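PDB 3ORY: flap endonuclease 1 from Desulfurococcus amylolyticus, which probably cleaves the single-stranded 5' flaps of branched DNA formed during replication and repair, as a structure-specific nuclease of the FEN1/XPG family. Local coordinates for residues L75-I80 and D331-A336; H311-D316 and R339-F344. All coordinates share one frame; numbering follows the deposited sequence.

How the contacts relate
Both contacts use the helix 330-347, contact 1 an early turn and contact 2 a later one. Contact 1 is largely buried and packs this helix side by side with helix 70-84; contact 2, only partly buried, lays the same helix against the chain leading into helix 315-325. Neither has a hydrogen bond across it. Contact 1 sets two aromatic rings and an isoleucine around an alanine methyl, whereas contact 2 reverses the roles, with the long helix supplying the rings and the loop a proline. Their centres lie about 10 Å apart, and the two patches meet where Ile80 CG1 touches Tyr340 CD1 at 3.8 Å.

Contact 1 of 2, residues L75-I80 and D331-A336; sequences LFYRTI and DRVSTA
The rings of Phe76 and Tyr77 reach from helix 70-84 to Ala336 and its neighbours, and they also pack on each other. One face of the Tyr77 ring carries Phe76 CD2, 3.5 Å above the plane and over its centre, while Tyr77 CE2 lies in the plane of the Phe76 ring at its edge. Phe76 has Ile80 CD1 over one face, displaced toward the rim. Across the contact the carbonyl oxygens come to ring edges: Val333 O near the plane of Phe76, Arg332 O near that of Tyr77.

Ala336 CB is the meeting point, its bond from CA directed toward the other helix. Phe76 CE2, Tyr77 CE1 and Ile80 CD1 each approach this methyl at 3.8 Å. The two rings leave their helix differently: Phe76 has CG anti to the backbone N (chi1 -179°), whereas Tyr77 has CG anti to the carbonyl carbon (chi1 -69°), and this turns the rings together toward one small side chain. Further along, Tyr77 OH rests against Arg332 CB at 3.6 Å, and Phe76 CZ meets Val333 CG1 at 4.3 Å.

The axes of segments 75-80 and 331-336 approach to 11.6 Å and run roughly the same way, 25° apart; the two rings and Ile80 bridge this spacing. Around this packing, helix 315-325 adds Val318 and Leu322 against Phe76, and Leu322 also touches Val333. Helix 143-156 brings Met156 to Phe76, so helix 70-84, part of the XPG N-terminal region, is joined to the C-terminal pair 315-325 and 330-347 and to helix 143-156.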
ATOM      1  N   LEU A  75      -1.977  -5.271 -10.814  1.00 26.87           N
ATOM      2  CA  LEU A  75      -1.385  -6.448 -10.224  1.00 26.88           C
ATOM      3  C   LEU A  75      -0.607  -7.270 -11.264  1.00 27.55           C
ATOM      4  O   LEU A  75       0.484  -7.752 -10.987  1.00 27.64           O
ATOM      5  CB  LEU A  75      -2.448  -7.306  -9.544  1.00 26.11           C
ATOM      6  CG  LEU A  75      -1.969  -8.425  -8.616  1.00 25.87           C
ATOM      7  CD1 LEU A  75      -1.195  -7.878  -7.428  1.00 24.73           C
ATOM      8  CD2 LEU A  75      -3.169  -9.209  -8.119  1.00 22.64           C
ATOM      9  N   PHE A  76      -1.182  -7.426 -12.448  1.00 27.61           N
ATOM     10  CA  PHE A  76      -0.523  -8.150 -13.527  1.00 28.67           C
ATOM     11  C   PHE A  76       0.768  -7.464 -13.981  1.00 29.02           C
ATOM     12  O   PHE A  76       1.858  -8.022 -13.847  1.00 28.81           O
ATOM     13  CB  PHE A  76      -1.495  -8.327 -14.698  1.00 29.02           C
ATOM     14  CG  PHE A  76      -0.924  -9.094 -15.869  1.00 31.09           C
ATOM     15  CD1 PHE A  76      -0.529 -10.428 -15.732  1.00 30.87           C
ATOM     16  CD2 PHE A  76      -0.818  -8.488 -17.122  1.00 32.02           C
ATOM     17  CE1 PHE A  76      -0.015 -11.137 -16.835  1.00 31.44           C
ATOM     18  CE2 PHE A  76      -0.310  -9.190 -18.226  1.00 31.99           C
ATOM     19  CZ  PHE A  76       0.087 -10.514 -18.080  1.00 32.61           C
ATOM     20  N   TYR A  77       0.642  -6.249 -14.491  1.00 29.56           N
ATOM     21  CA  TYR A  77       1.773  -5.568 -15.117  1.00 31.42           C
ATOM     22  C   TYR A  77       2.869  -5.160 -14.138  1.00 31.46           C
ATOM     23  O   TYR A  77       4.049  -5.269 -14.461  1.00 31.96           O
ATOM     24  CB  TYR A  77       1.302  -4.380 -15.966  1.00 31.80           C
ATOM     25  CG  TYR A  77       0.548  -4.822 -17.205  1.00 33.93           C
ATOM     26  CD1 TYR A  77       1.209  -5.490 -18.249  1.00 35.24           C
ATOM     27  CD2 TYR A  77      -0.820  -4.576 -17.344  1.00 34.47           C
ATOM     28  CE1 TYR A  77       0.522  -5.904 -19.396  1.00 36.22           C
ATOM     29  CE2 TYR A  77      -1.516  -4.985 -18.497  1.00 34.43           C
ATOM     30  CZ  TYR A  77      -0.837  -5.650 -19.507  1.00 36.06           C
ATOM     31  OH  TYR A  77      -1.517  -6.060 -20.632  1.00 37.43           O
ATOM     32  N   ARG A  78       2.481  -4.704 -12.946  1.00 30.71           N
ATOM     33  CA  ARG A  78       3.462  -4.305 -11.939  1.00 30.58           C
ATOM     34  C   ARG A  78       4.224  -5.506 -11.392  1.00 30.02           C
ATOM     35  O   ARG A  78       5.437  -5.425 -11.186  1.00 29.70           O
ATOM     36  CB  ARG A  78       2.801  -3.523 -10.800  1.00 30.38           C
ATOM     37  CG  ARG A  78       3.728  -3.162  -9.635  1.00 33.26           C
ATOM     38  CD  ARG A  78       4.873  -2.243 -10.077  1.00 37.96           C
ATOM     39  NE  ARG A  78       4.392  -1.043 -10.767  1.00 40.18           N
ATOM     40  CZ  ARG A  78       5.095   0.082 -10.887  1.00 42.94           C
ATOM     41  NH1 ARG A  78       6.303   0.174 -10.351  1.00 43.24           N
ATOM     42  NH2 ARG A  78       4.583   1.121 -11.530  1.00 44.09           N
ATOM     43  N   THR A  79       3.522  -6.619 -11.168  1.00 29.05           N
ATOM     44  CA  THR A  79       4.179  -7.831 -10.666  1.00 28.78           C
ATOM     45  C   THR A  79       5.193  -8.360 -11.679  1.00 29.75           C
ATOM     46  O   THR A  79       6.282  -8.789 -11.297  1.00 29.37           O
ATOM     47  CB  THR A  79       3.181  -8.933 -10.271  1.00 28.26           C
ATOM     48  OG1 THR A  79       2.291  -8.425  -9.265  1.00 26.99           O
ATOM     49  CG2 THR A  79       3.910 -10.158  -9.709  1.00 27.40           C
ATOM     50  N   ILE A  80       4.818  -8.326 -12.957  1.00 30.36           N
ATOM     51  CA  ILE A  80       5.733  -8.678 -14.052  1.00 32.36           C
ATOM     52  C   ILE A  80       6.994  -7.822 -13.991  1.00 33.52           C
ATOM     53  O   ILE A  80       8.102  -8.355 -14.034  1.00 34.09           O
ATOM     54  CB  ILE A  80       5.066  -8.558 -15.442  1.00 32.17           C
ATOM     55  CG1 ILE A  80       4.006  -9.644 -15.601  1.00 31.93           C
ATOM     56  CG2 ILE A  80       6.110  -8.700 -16.582  1.00 33.42           C
ATOM     57  CD1 ILE A  80       3.240  -9.561 -16.907  1.00 31.59           C
ATOM     58  N   ASP A 331      -3.419  -9.456 -27.355  1.00 39.23           N
ATOM     59  CA  ASP A 331      -2.079  -9.084 -27.802  1.00 40.14           C
ATOM     60  C   ASP A 331      -1.222  -8.621 -26.630  1.00 39.24           C
ATOM     61  O   ASP A 331      -0.118  -9.136 -26.411  1.00 38.87           O
ATOM     62  CB  ASP A 331      -2.139  -7.976 -28.871  1.00 41.32           C
ATOM     63  CG  ASP A 331      -2.543  -8.497 -30.256  1.00 44.26           C
ATOM     64  OD1 ASP A 331      -2.857  -9.703 -30.405  1.00 44.77           O
ATOM     65  OD2 ASP A 331      -2.543  -7.678 -31.207  1.00 47.04           O
ATOM     66  N   ARG A 332      -1.742  -7.654 -25.874  1.00 38.60           N
ATOM     67  CA  ARG A 332      -0.998  -7.091 -24.754  1.00 38.34           C
ATOM     68  C   ARG A 332      -0.709  -8.139 -23.679  1.00 36.77           C
ATOM     69  O   ARG A 332       0.418  -8.225 -23.183  1.00 36.29           O
ATOM     70  CB  ARG A 332      -1.692  -5.848 -24.185  1.00 38.55           C
ATOM     71  CG  ARG A 332      -1.527  -4.611 -25.090  1.00 43.25           C
ATOM     72  CD  ARG A 332      -1.896  -3.304 -24.372  1.00 49.08           C
ATOM     73  NE  ARG A 332      -3.346  -3.145 -24.216  1.00 51.87           N
ATOM     74  CZ  ARG A 332      -4.155  -2.621 -25.140  1.00 54.69           C
ATOM     75  NH1 ARG A 332      -5.460  -2.523 -24.901  1.00 54.47           N
ATOM     76  NH2 ARG A 332      -3.669  -2.201 -26.307  1.00 56.35           N
ATOM     77  N   VAL A 333      -1.709  -8.961 -23.356  1.00 35.54           N
ATOM     78  CA  VAL A 333      -1.528 -10.003 -22.347  1.00 34.41           C
ATOM     79  C   VAL A 333      -0.541 -11.080 -22.816  1.00 34.78           C
ATOM     80  O   VAL A 333       0.360 -11.470 -22.066  1.00 34.56           O
ATOM     81  CB  VAL A 333      -2.885 -10.613 -21.892  1.00 33.76           C
ATOM     82  CG1 VAL A 333      -2.667 -11.856 -21.053  1.00 32.42           C
ATOM     83  CG2 VAL A 333      -3.684  -9.573 -21.122  1.00 32.43           C
ATOM     84  N   SER A 334      -0.697 -11.546 -24.054  1.00 35.64           N
ATOM     85  CA  SER A 334       0.208 -12.570 -24.605  1.00 36.02           C
ATOM     86  C   SER A 334       1.670 -12.112 -24.670  1.00 36.78           C
ATOM     87  O   SER A 334       2.571 -12.847 -24.260  1.00 36.74           O
ATOM     88  CB  SER A 334      -0.270 -13.051 -25.975  1.00 36.66           C
ATOM     89  OG  SER A 334      -1.578 -13.593 -25.887  1.00 35.16           O
ATOM     90  N   THR A 335       1.895 -10.901 -25.189  1.00 37.12           N
ATOM     91  CA  THR A 335       3.234 -10.301 -25.240  1.00 37.66           C
ATOM     92  C   THR A 335       3.857 -10.206 -23.834  1.00 37.22           C
ATOM     93  O   THR A 335       5.005 -10.608 -23.631  1.00 37.03           O
ATOM     94  CB  THR A 335       3.208  -8.906 -25.935  1.00 37.88           C
ATOM     95  OG1 THR A 335       2.716  -9.049 -27.271  1.00 39.14           O
ATOM     96  CG2 THR A 335       4.590  -8.297 -25.997  1.00 39.02           C
ATOM     97  N   ALA A 336       3.089  -9.701 -22.864  1.00 36.46           N
ATOM     98  CA  ALA A 336       3.581  -9.606 -21.488  1.00 35.94           C
ATOM     99  C   ALA A 336       3.913 -10.984 -20.907  1.00 35.94           C
ATOM    100  O   ALA A 336       4.946 -11.151 -20.254  1.00 35.62           O
ATOM    101  CB  ALA A 336       2.582  -8.867 -20.599  1.00 35.39           C
TER

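Contact 2 of 2, residues H311-D316 and R339-F344; sequences HTPDPD and RYVKAF
Pro313 packs its ring against Phe344 in a CH-pi contact: CD stands over the aromatic face, 3.6 Å from the centroid of Phe344 and 11° off the ring normal. The Phe344 ring gets there because chi1 (-169°) swings CG away from the backbone N, toward the side where the proline lies.

The other contacts of Pro313 are apolar. Its CG touches Tyr340 CE2 at 3.5 Å, the two side chains meeting at a slant, and its CB lies 4.2 Å from Val341 CG1. That same methyl of Val341 meets Pro315 CG at 4.1 Å, one valine branch thus serving both prolines. These prolines flank Asp314, the N-cap of helix 315-325, whose OD1 accepts from Ala317 N; this helix and 330-347 form a helical hairpin, and the contact joins its entry to its second arm.

Polar atoms sit around the rings as well. The backbone oxygen of His311 comes within 3.0 Å of Phe344 CZ, a tight approach, while Tyr340 OH hydrogen-bonds to Met156 O. Exchanging Phe344 for an alanine is likely to leave a gap beside Pro313, whose CD and CG would lose the aromatic face they pack on.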
ATOM      1  N   HIS A 311       5.853 -20.847  -8.089  1.00 41.34           N
ATOM      2  CA  HIS A 311       5.508 -21.949  -9.002  1.00 41.63           C
ATOM      3  C   HIS A 311       5.499 -21.497 -10.448  1.00 40.97           C
ATOM      4  O   HIS A 311       5.365 -20.307 -10.734  1.00 39.74           O
ATOM      5  CB  HIS A 311       4.143 -22.551  -8.653  1.00 42.07           C
ATOM      6  CG  HIS A 311       4.049 -23.053  -7.250  1.00 44.50           C
ATOM      7  ND1 HIS A 311       4.878 -24.040  -6.755  1.00 48.50           N
ATOM      8  CD2 HIS A 311       3.225 -22.706  -6.234  1.00 46.52           C
ATOM      9  CE1 HIS A 311       4.572 -24.273  -5.491  1.00 48.71           C
ATOM     10  NE2 HIS A 311       3.570 -23.479  -5.151  1.00 48.26           N
ATOM     11  N   THR A 312       5.640 -22.460 -11.357  1.00 40.71           N
ATOM     12  CA  THR A 312       5.628 -22.192 -12.785  1.00 40.41           C
ATOM     13  C   THR A 312       4.367 -21.417 -13.170  1.00 38.85           C
ATOM     14  O   THR A 312       3.262 -21.840 -12.854  1.00 37.92           O
ATOM     15  CB  THR A 312       5.707 -23.516 -13.586  1.00 41.48           C
ATOM     16  OG1 THR A 312       6.848 -24.259 -13.141  1.00 42.78           O
ATOM     17  CG2 THR A 312       5.828 -23.256 -15.096  1.00 42.10           C
ATOM     18  N   PRO A 313       4.532 -20.266 -13.845  1.00 38.27           N
ATOM     19  CA  PRO A 313       3.345 -19.553 -14.319  1.00 37.36           C
ATOM     20  C   PRO A 313       2.471 -20.427 -15.223  1.00 37.14           C
ATOM     21  O   PRO A 313       2.986 -21.308 -15.931  1.00 37.60           O
ATOM     22  CB  PRO A 313       3.932 -18.380 -15.101  1.00 37.49           C
ATOM     23  CG  PRO A 313       5.285 -18.163 -14.472  1.00 38.62           C
ATOM     24  CD  PRO A 313       5.777 -19.524 -14.119  1.00 38.52           C
ATOM     25  N   ASP A 314       1.163 -20.189 -15.175  1.00 35.66           N
ATOM     26  CA  ASP A 314       0.194 -20.888 -16.011  1.00 35.83           C
ATOM     27  C   ASP A 314      -0.405 -19.869 -16.998  1.00 35.22           C
ATOM     28  O   ASP A 314      -1.389 -19.200 -16.680  1.00 34.51           O
ATOM     29  CB  ASP A 314      -0.879 -21.534 -15.111  1.00 35.65           C
ATOM     30  CG  ASP A 314      -1.923 -22.339 -15.892  1.00 36.85           C
ATOM     31  OD1 ASP A 314      -2.019 -22.232 -17.132  1.00 37.05           O
ATOM     32  OD2 ASP A 314      -2.685 -23.069 -15.232  1.00 38.12           O
ATOM     33  N   PRO A 315       0.216 -19.718 -18.190  1.00 35.74           N
ATOM     34  CA  PRO A 315      -0.199 -18.667 -19.132  1.00 35.30           C
ATOM     35  C   PRO A 315      -1.671 -18.747 -19.533  1.00 34.82           C
ATOM     36  O   PRO A 315      -2.355 -17.721 -19.576  1.00 34.21           O
ATOM     37  CB  PRO A 315       0.715 -18.899 -20.344  1.00 36.49           C
ATOM     38  CG  PRO A 315       1.958 -19.502 -19.743  1.00 36.82           C
ATOM     39  CD  PRO A 315       1.436 -20.412 -18.654  1.00 36.10           C
ATOM     40  N   ASP A 316      -2.172 -19.947 -19.801  1.00 34.73           N
ATOM     41  CA  ASP A 316      -3.567 -20.052 -20.205  1.00 34.51           C
ATOM     42  C   ASP A 316      -4.524 -19.585 -19.101  1.00 33.31           C
ATOM     43  O   ASP A 316      -5.515 -18.909 -19.390  1.00 32.91           O
ATOM     44  CB  ASP A 316      -3.933 -21.453 -20.665  1.00 35.44           C
ATOM     45  CG  ASP A 316      -5.248 -21.470 -21.420  1.00 36.28           C
ATOM     46  OD1 ASP A 316      -5.252 -21.059 -22.590  1.00 39.54           O
ATOM     47  OD2 ASP A 316      -6.268 -21.877 -20.850  1.00 37.85           O
ATOM     48  N   ARG A 339       7.273 -12.350 -22.169  1.00 41.59           N
ATOM     49  CA  ARG A 339       8.370 -11.746 -21.414  1.00 42.04           C
ATOM     50  C   ARG A 339       8.409 -12.242 -19.970  1.00 40.65           C
ATOM     51  O   ARG A 339       9.481 -12.534 -19.439  1.00 40.54           O
ATOM     52  CB  ARG A 339       8.280 -10.219 -21.461  1.00 42.59           C
ATOM     53  CG  ARG A 339       8.807  -9.626 -22.753  1.00 46.73           C
ATOM     54  CD  ARG A 339       8.120  -8.316 -23.086  1.00 51.77           C
ATOM     55  NE  ARG A 339       8.340  -7.952 -24.490  1.00 56.87           N
ATOM     56  CZ  ARG A 339       7.706  -6.966 -25.125  1.00 58.67           C
ATOM     57  NH1 ARG A 339       7.973  -6.716 -26.400  1.00 59.80           N
ATOM     58  NH2 ARG A 339       6.797  -6.230 -24.488  1.00 59.66           N
ATOM     59  N   TYR A 340       7.235 -12.361 -19.351  1.00 39.10           N
ATOM     60  CA  TYR A 340       7.155 -12.763 -17.955  1.00 38.02           C
ATOM     61  C   TYR A 340       7.687 -14.169 -17.711  1.00 38.63           C
ATOM     62  O   TYR A 340       8.445 -14.377 -16.763  1.00 38.33           O
ATOM     63  CB  TYR A 340       5.722 -12.624 -17.413  1.00 37.06           C
ATOM     64  CG  TYR A 340       5.523 -13.186 -16.018  1.00 35.35           C
ATOM     65  CD1 TYR A 340       6.227 -12.671 -14.917  1.00 35.54           C
ATOM     66  CD2 TYR A 340       4.613 -14.221 -15.792  1.00 35.61           C
ATOM     67  CE1 TYR A 340       6.026 -13.186 -13.621  1.00 34.48           C
ATOM     68  CE2 TYR A 340       4.402 -14.738 -14.505  1.00 34.37           C
ATOM     69  CZ  TYR A 340       5.117 -14.216 -13.429  1.00 34.32           C
ATOM     70  OH  TYR A 340       4.909 -14.744 -12.174  1.00 34.87           O
ATOM     71  N   VAL A 341       7.303 -15.129 -18.553  1.00 39.35           N
ATOM     72  CA  VAL A 341       7.771 -16.510 -18.365  1.00 40.76           C
ATOM     73  C   VAL A 341       9.297 -16.625 -18.492  1.00 42.27           C
ATOM     74  O   VAL A 341       9.936 -17.363 -17.738  1.00 42.25           O
ATOM     75  CB  VAL A 341       7.029 -17.559 -19.253  1.00 40.99           C
ATOM     76  CG1 VAL A 341       5.533 -17.603 -18.900  1.00 40.32           C
ATOM     77  CG2 VAL A 341       7.232 -17.309 -20.745  1.00 41.81           C
ATOM     78  N   LYS A 342       9.876 -15.871 -19.424  1.00 43.87           N
ATOM     79  CA  LYS A 342      11.330 -15.847 -19.584  1.00 45.95           C
ATOM     80  C   LYS A 342      12.014 -15.272 -18.349  1.00 45.82           C
ATOM     81  O   LYS A 342      12.935 -15.883 -17.801  1.00 45.99           O
ATOM     82  CB  LYS A 342      11.738 -15.083 -20.848  1.00 47.07           C
ATOM     83  CG  LYS A 342      11.298 -15.743 -22.172  1.00 50.23           C
ATOM     84  CD  LYS A 342      12.105 -17.014 -22.533  1.00 55.93           C
ATOM     85  CE  LYS A 342      11.481 -18.306 -21.961  1.00 57.23           C
ATOM     86  NZ  LYS A 342      10.113 -18.596 -22.495  1.00 58.51           N
ATOM     87  N   ALA A 343      11.533 -14.119 -17.891  1.00 45.81           N
ATOM     88  CA  ALA A 343      12.105 -13.472 -16.714  1.00 46.03           C
ATOM     89  C   ALA A 343      11.916 -14.327 -15.454  1.00 46.07           C
ATOM     90  O   ALA A 343      12.794 -14.363 -14.595  1.00 45.89           O
ATOM     91  CB  ALA A 343      11.525 -12.078 -16.533  1.00 45.52           C
ATOM     92  N   PHE A 344      10.785 -15.032 -15.364  1.00 46.26           N
ATOM     93  CA  PHE A 344      10.509 -15.931 -14.235  1.00 46.66           C
ATOM     94  C   PHE A 344      11.539 -17.056 -14.163  1.00 48.01           C
ATOM     95  O   PHE A 344      12.090 -17.339 -13.104  1.00 47.50           O
ATOM     96  CB  PHE A 344       9.097 -16.528 -14.346  1.00 46.16           C
ATOM     97  CG  PHE A 344       8.639 -17.249 -13.106  1.00 45.82           C
ATOM     98  CD1 PHE A 344       7.792 -16.621 -12.196  1.00 45.42           C
ATOM     99  CD2 PHE A 344       9.042 -18.559 -12.851  1.00 46.78           C
ATOM    100  CE1 PHE A 344       7.357 -17.283 -11.043  1.00 44.65           C
ATOM    101  CE2 PHE A 344       8.614 -19.226 -11.698  1.00 46.61           C
ATOM    102  CZ  PHE A 344       7.776 -18.584 -10.796  1.00 45.30           C
TER